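Local coordinates for protein pullulanase (Klebsiella oxytoca, PDB 2YOC) that hydrolyses the alpha-1,6-glucosidic bonds of pullulan and related dextrins and is a substrate of type 2 secretion, at residues Q449-L454 against Q581-N586; S455-T460 against F936-T941. One frame throughout, in Å; residues are numbered along the deposited sequence.

Interaction 1: Q449-L454 against Q581-N586; sequences QHLKTL and QDLGMN
L451 meets L583 and M585, a selenomethionine, with the apolar side of its helix. CB of L451 lies 3.9 Å from CD1 of L583. The two leucine side chains run obliquely to each other, and CD1 of L451 also reaches CD1 of L583. From the other end of the loop, CE of M585 comes to 4.0 Å from CB of L451. The bend at the end of the M585 chain (chi3 -71°) turns this methyl to the helix, where it also lies near O of L451. The extended chain of K452 crosses that of L583 at about a right angle. CG of K452 is 3.8 Å from CD2 of L583, so L583 puts one methyl against each of two successive helix residues. Further out, CE of K452 passes 3.5 Å from O of D582. NZ of K452 makes a weak hydrogen bond to G443 O.

G584, with positive phi, breaks the helical path after L583 and turns the chain toward strand 586-591. S455 OG fixes this turn by a hydrogen bond to L583 O. This is the contact of two neighbouring outer helices of a (beta/alpha)8 barrel, made where the second returns to its next strand.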
loop_
_atom_site.group_PDB
_atom_site.type_symbol
_atom_site.label_atom_id
_atom_site.label_comp_id
_atom_site.label_asym_id
_atom_site.label_seq_id
_atom_site.Cartn_x
_atom_site.Cartn_y
_atom_site.Cartn_z
ATOM N N GLN B 449 -50.755 16.141 1.142
ATOM C CA GLN B 449 -50.503 16.670 -0.197
ATOM C C GLN B 449 -49.001 16.798 -0.521
ATOM O O GLN B 449 -48.612 16.619 -1.686
ATOM C CB GLN B 449 -51.281 17.976 -0.446
ATOM C CG GLN B 449 -52.717 17.751 -0.954
ATOM C CD GLN B 449 -52.826 17.284 -2.404
ATOM O OE1 GLN B 449 -51.969 17.574 -3.252
ATOM N NE2 GLN B 449 -53.898 16.555 -2.729
ATOM N N HIS B 450 -48.154 17.035 0.509
ATOM C CA HIS B 450 -46.711 17.129 0.310
ATOM C C HIS B 450 -46.207 15.755 -0.092
ATOM O O HIS B 450 -45.621 15.609 -1.171
ATOM C CB HIS B 450 -46.033 17.613 1.576
ATOM C CG HIS B 450 -44.573 17.890 1.433
ATOM N ND1 HIS B 450 -44.107 19.046 0.817
ATOM C CD2 HIS B 450 -43.517 17.197 1.911
ATOM C CE1 HIS B 450 -42.789 18.992 0.903
ATOM N NE2 HIS B 450 -42.388 17.901 1.555
ATOM N N LEU B 451 -46.545 14.720 0.713
ATOM C CA LEU B 451 -46.157 13.331 0.422
ATOM C C LEU B 451 -46.654 12.922 -0.941
ATOM O O LEU B 451 -45.871 12.393 -1.715
ATOM C CB LEU B 451 -46.608 12.345 1.516
ATOM C CG LEU B 451 -46.090 12.597 2.945
ATOM C CD1 LEU B 451 -46.448 11.452 3.839
ATOM C CD2 LEU B 451 -44.596 12.764 2.982
ATOM N N LYS B 452 -47.912 13.277 -1.268
ATOM C CA LYS B 452 -48.541 13.048 -2.580
ATOM C C LYS B 452 -47.629 13.605 -3.706
ATOM O O LYS B 452 -47.348 12.875 -4.660
ATOM C CB LYS B 452 -49.950 13.696 -2.639
ATOM C CG LYS B 452 -51.117 12.715 -2.532
ATOM C CD LYS B 452 -52.432 13.416 -2.169
ATOM C CE LYS B 452 -53.558 12.421 -1.948
ATOM N NZ LYS B 452 -54.720 13.033 -1.238
ATOM N N THR B 453 -47.110 14.858 -3.564
ATOM C CA THR B 453 -46.199 15.390 -4.593
ATOM C C THR B 453 -44.831 14.701 -4.597
ATOM O O THR B 453 -44.306 14.434 -5.681
ATOM C CB THR B 453 -46.137 16.932 -4.702
ATOM O OG1 THR B 453 -45.141 17.431 -3.834
ATOM C CG2 THR B 453 -47.479 17.618 -4.494
ATOM N N LEU B 454 -44.267 14.382 -3.399
ATOM C CA LEU B 454 -42.984 13.683 -3.321
ATOM C C LEU B 454 -43.083 12.314 -4.025
ATOM O O LEU B 454 -42.185 11.950 -4.795
ATOM C CB LEU B 454 -42.531 13.530 -1.875
ATOM C CG LEU B 454 -42.125 14.830 -1.140
ATOM C CD1 LEU B 454 -42.007 14.603 0.350
ATOM C CD2 LEU B 454 -40.816 15.428 -1.677
ATOM N N GLN B 581 -52.502 3.239 -1.806
ATOM C CA GLN B 581 -53.511 3.559 -2.807
ATOM C C GLN B 581 -53.633 5.056 -3.088
ATOM O O GLN B 581 -53.604 5.475 -4.240
ATOM C CB GLN B 581 -54.852 3.026 -2.323
ATOM C CG GLN B 581 -55.637 2.220 -3.323
ATOM C CD GLN B 581 -56.753 1.517 -2.592
ATOM O OE1 GLN B 581 -57.607 2.151 -1.944
ATOM N NE2 GLN B 581 -56.739 0.183 -2.648
ATOM N N ASP B 582 -53.797 5.851 -2.037
ATOM C CA ASP B 582 -53.993 7.293 -2.121
ATOM C C ASP B 582 -52.677 8.074 -2.279
ATOM O O ASP B 582 -52.678 9.134 -2.911
ATOM C CB ASP B 582 -54.842 7.788 -0.923
ATOM C CG ASP B 582 -56.056 6.904 -0.552
ATOM O OD1 ASP B 582 -56.458 6.034 -1.383
ATOM O OD2 ASP B 582 -56.595 7.073 0.569
ATOM N N LEU B 583 -51.562 7.560 -1.721
ATOM C CA LEU B 583 -50.251 8.205 -1.865
ATOM C C LEU B 583 -49.350 7.438 -2.835
ATOM O O LEU B 583 -48.308 7.967 -3.220
ATOM C CB LEU B 583 -49.503 8.409 -0.533
ATOM C CG LEU B 583 -50.187 9.024 0.667
ATOM C CD1 LEU B 583 -49.145 9.433 1.685
ATOM C CD2 LEU B 583 -50.960 10.248 0.302
ATOM N N GLY B 584 -49.726 6.204 -3.183
ATOM C CA GLY B 584 -49.002 5.353 -4.132
ATOM C C GLY B 584 -47.534 5.066 -3.857
ATOM O O GLY B 584 -46.688 5.156 -4.760
HETATM N N MSE B 585 -47.238 4.703 -2.600
HETATM C CA MSE B 585 -45.909 4.357 -2.112
HETATM C C MSE B 585 -45.953 3.049 -1.328
HETATM O O MSE B 585 -46.954 2.755 -0.660
HETATM C CB MSE B 585 -45.390 5.473 -1.202
HETATM C CG MSE B 585 -44.810 6.654 -1.966
HETATM SE SE MSE B 585 -44.052 8.043 -0.811
HETATM C CE MSE B 585 -45.696 8.782 -0.049
ATOM N N ASN B 586 -44.867 2.269 -1.397
ATOM C CA ASN B 586 -44.743 1.023 -0.632
ATOM C C ASN B 586 -44.494 1.364 0.860
ATOM O O ASN B 586 -44.246 2.526 1.183
ATOM C CB ASN B 586 -43.571 0.216 -1.152
ATOM C CG ASN B 586 -43.778 -0.451 -2.465
ATOM O OD1 ASN B 586 -44.665 -0.097 -3.249
ATOM N ND2 ASN B 586 -42.918 -1.424 -2.744
#

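Interaction 2: S455-T460 against F936-T941; sequences SASGVT and FYQELT
S457 O accepts a hydrogen bond from T941 OG1, 2.6 Å away. The hydroxyl approaches from above the carbonyl plane, 71° out of it, and not along a lone pair. In T941 OG1 sits between the backbone N and the carbonyl carbon (chi1 65°), which turns the hydroxyl to S457 and sends CG2 toward V459.

The S457 side chain makes the second polar meeting. OG lies 3.0 Å from Q938 OE1, and T453 O is also within its reach. Q938 holds its chain extended past CG and lays it along S457. Its CB is 3.8 Å from CB of S457, so the two touch through carbon as well as through oxygen.

G458 takes a positive phi of 128° and leaves the helical path. Having no side chain, it passes close to the other helix, with its CA 4.8 Å from CA of T941.

V459 then adds the apolar part. Its CG2 comes to the edge of the Y937 ring, near the ring plane, 4.1 Å from CE1. It lies at the same distance from CG2 of T941. The far end of Y937 is tied down separately, by a hydrogen bond from OH to D863 OD2.

Helix 927-945, which follows the last barrel strand, packs between the neighbouring outer helices 840-855 and 446-457. Y937 and T941 touch M855 of helix 840-855, while Y937 also touches L454 of helix 446-457. One residue, T460, separates V459 from strand 461-464.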
loop_
_atom_site.group_PDB
_atom_site.type_symbol
_atom_site.label_atom_id
_atom_site.label_comp_id
_atom_site.label_asym_id
_atom_site.label_seq_id
_atom_site.Cartn_x
_atom_site.Cartn_y
_atom_site.Cartn_z
ATOM N N SER B 455 -44.232 11.616 -3.850
ATOM C CA SER B 455 -44.506 10.324 -4.460
ATOM C C SER B 455 -44.541 10.427 -5.957
ATOM O O SER B 455 -44.151 9.488 -6.658
ATOM C CB SER B 455 -45.845 9.775 -3.981
ATOM O OG SER B 455 -46.033 8.467 -4.500
ATOM N N ALA B 456 -45.067 11.537 -6.445
ATOM C CA ALA B 456 -45.226 11.782 -7.860
ATOM C C ALA B 456 -43.898 12.100 -8.533
ATOM O O ALA B 456 -43.738 11.863 -9.732
ATOM C CB ALA B 456 -46.212 12.909 -8.059
ATOM N N SER B 457 -42.958 12.640 -7.770
ATOM C CA SER B 457 -41.656 13.022 -8.289
ATOM C C SER B 457 -40.614 11.909 -8.118
ATOM O O SER B 457 -39.483 12.064 -8.571
ATOM C CB SER B 457 -41.180 14.331 -7.654
ATOM O OG SER B 457 -42.125 15.373 -7.831
ATOM N N GLY B 458 -40.984 10.805 -7.472
ATOM C CA GLY B 458 -40.040 9.701 -7.331
ATOM C C GLY B 458 -39.760 9.095 -5.971
ATOM O O GLY B 458 -38.917 8.208 -5.881
ATOM N N VAL B 459 -40.426 9.531 -4.900
ATOM C CA VAL B 459 -40.204 8.870 -3.609
ATOM C C VAL B 459 -41.098 7.616 -3.637
ATOM O O VAL B 459 -42.300 7.715 -3.883
ATOM C CB VAL B 459 -40.409 9.800 -2.399
ATOM C CG1 VAL B 459 -40.341 9.019 -1.105
ATOM C CG2 VAL B 459 -39.363 10.912 -2.400
ATOM N N THR B 460 -40.489 6.446 -3.548
ATOM C CA THR B 460 -41.211 5.191 -3.732
ATOM C C THR B 460 -41.687 4.530 -2.446
ATOM O O THR B 460 -42.722 3.859 -2.447
ATOM C CB THR B 460 -40.349 4.224 -4.556
ATOM O OG1 THR B 460 -39.266 3.740 -3.754
ATOM C CG2 THR B 460 -39.782 4.872 -5.822
ATOM N N PHE B 936 -35.627 21.358 -5.689
ATOM C CA PHE B 936 -34.373 20.649 -5.925
ATOM C C PHE B 936 -34.530 19.165 -5.626
ATOM O O PHE B 936 -33.985 18.339 -6.356
ATOM C CB PHE B 936 -33.247 21.209 -5.039
ATOM C CG PHE B 936 -32.651 22.548 -5.410
ATOM C CD1 PHE B 936 -32.789 23.063 -6.700
ATOM C CD2 PHE B 936 -31.890 23.263 -4.494
ATOM C CE1 PHE B 936 -32.181 24.273 -7.056
ATOM C CE2 PHE B 936 -31.305 24.488 -4.843
ATOM C CZ PHE B 936 -31.452 24.983 -6.124
ATOM N N TYR B 937 -35.247 18.824 -4.546
ATOM C CA TYR B 937 -35.409 17.445 -4.125
ATOM C C TYR B 937 -36.213 16.669 -5.163
ATOM O O TYR B 937 -35.828 15.553 -5.570
ATOM C CB TYR B 937 -36.104 17.423 -2.775
ATOM C CG TYR B 937 -35.979 16.131 -1.996
ATOM C CD1 TYR B 937 -36.938 15.121 -2.120
ATOM C CD2 TYR B 937 -34.987 15.971 -1.032
ATOM C CE1 TYR B 937 -36.878 13.964 -1.339
ATOM C CE2 TYR B 937 -34.925 14.822 -0.241
ATOM C CZ TYR B 937 -35.884 13.833 -0.383
ATOM O OH TYR B 937 -35.838 12.718 0.421
ATOM N N GLN B 938 -37.315 17.290 -5.619
ATOM C CA GLN B 938 -38.198 16.720 -6.611
ATOM C C GLN B 938 -37.450 16.525 -7.914
ATOM O O GLN B 938 -37.659 15.508 -8.576
ATOM C CB GLN B 938 -39.433 17.585 -6.772
ATOM C CG GLN B 938 -40.309 17.554 -5.528
ATOM C CD GLN B 938 -41.659 18.165 -5.733
ATOM O OE1 GLN B 938 -42.185 18.241 -6.854
ATOM N NE2 GLN B 938 -42.281 18.552 -4.635
ATOM N N GLU B 939 -36.504 17.443 -8.233
ATOM C CA GLU B 939 -35.651 17.378 -9.429
ATOM C C GLU B 939 -34.826 16.078 -9.415
ATOM O O GLU B 939 -34.932 15.278 -10.342
ATOM C CB GLU B 939 -34.715 18.596 -9.464
ATOM C CG GLU B 939 -34.276 19.046 -10.851
ATOM C CD GLU B 939 -33.575 20.395 -10.853
ATOM O OE1 GLU B 939 -34.238 21.408 -10.524
ATOM O OE2 GLU B 939 -32.359 20.438 -11.161
ATOM N N LEU B 940 -34.075 15.854 -8.309
ATOM C CA LEU B 940 -33.187 14.725 -8.059
ATOM C C LEU B 940 -33.888 13.374 -8.127
ATOM O O LEU B 940 -33.344 12.429 -8.710
ATOM C CB LEU B 940 -32.488 14.902 -6.700
ATOM C CG LEU B 940 -31.457 16.026 -6.545
ATOM C CD1 LEU B 940 -30.883 16.018 -5.149
ATOM C CD2 LEU B 940 -30.298 15.874 -7.516
ATOM N N THR B 941 -35.087 13.277 -7.524
ATOM C CA THR B 941 -35.855 12.037 -7.519
ATOM C C THR B 941 -36.387 11.769 -8.912
ATOM O O THR B 941 -36.352 10.615 -9.364
ATOM C CB THR B 941 -36.952 12.018 -6.412
ATOM O OG1 THR B 941 -37.941 13.017 -6.671
ATOM C CG2 THR B 941 -36.393 12.145 -4.989
#

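Overall arrangement
Both contacts use helix 446-457, which follows barrel strand 413-417. Its residues 449-454 wait for 581-586, so interaction 1 closes a loop of 126 residues that includes strand 461-464 and most of helix 567-582. Residues 455-460 wait much longer: interaction 2 closes a loop of 475 residues that takes in the barrel strands from 461-464 to 860-864. The two loops cross, since their segments alternate along the chain. The centres of the two interactions are about 11 Å apart, and N586 N to T460 O links them where adjacent strands begin. Together they set helix 446-457 between helices 567-582 and 927-945, joining the late part of the chain to the start of the barrel.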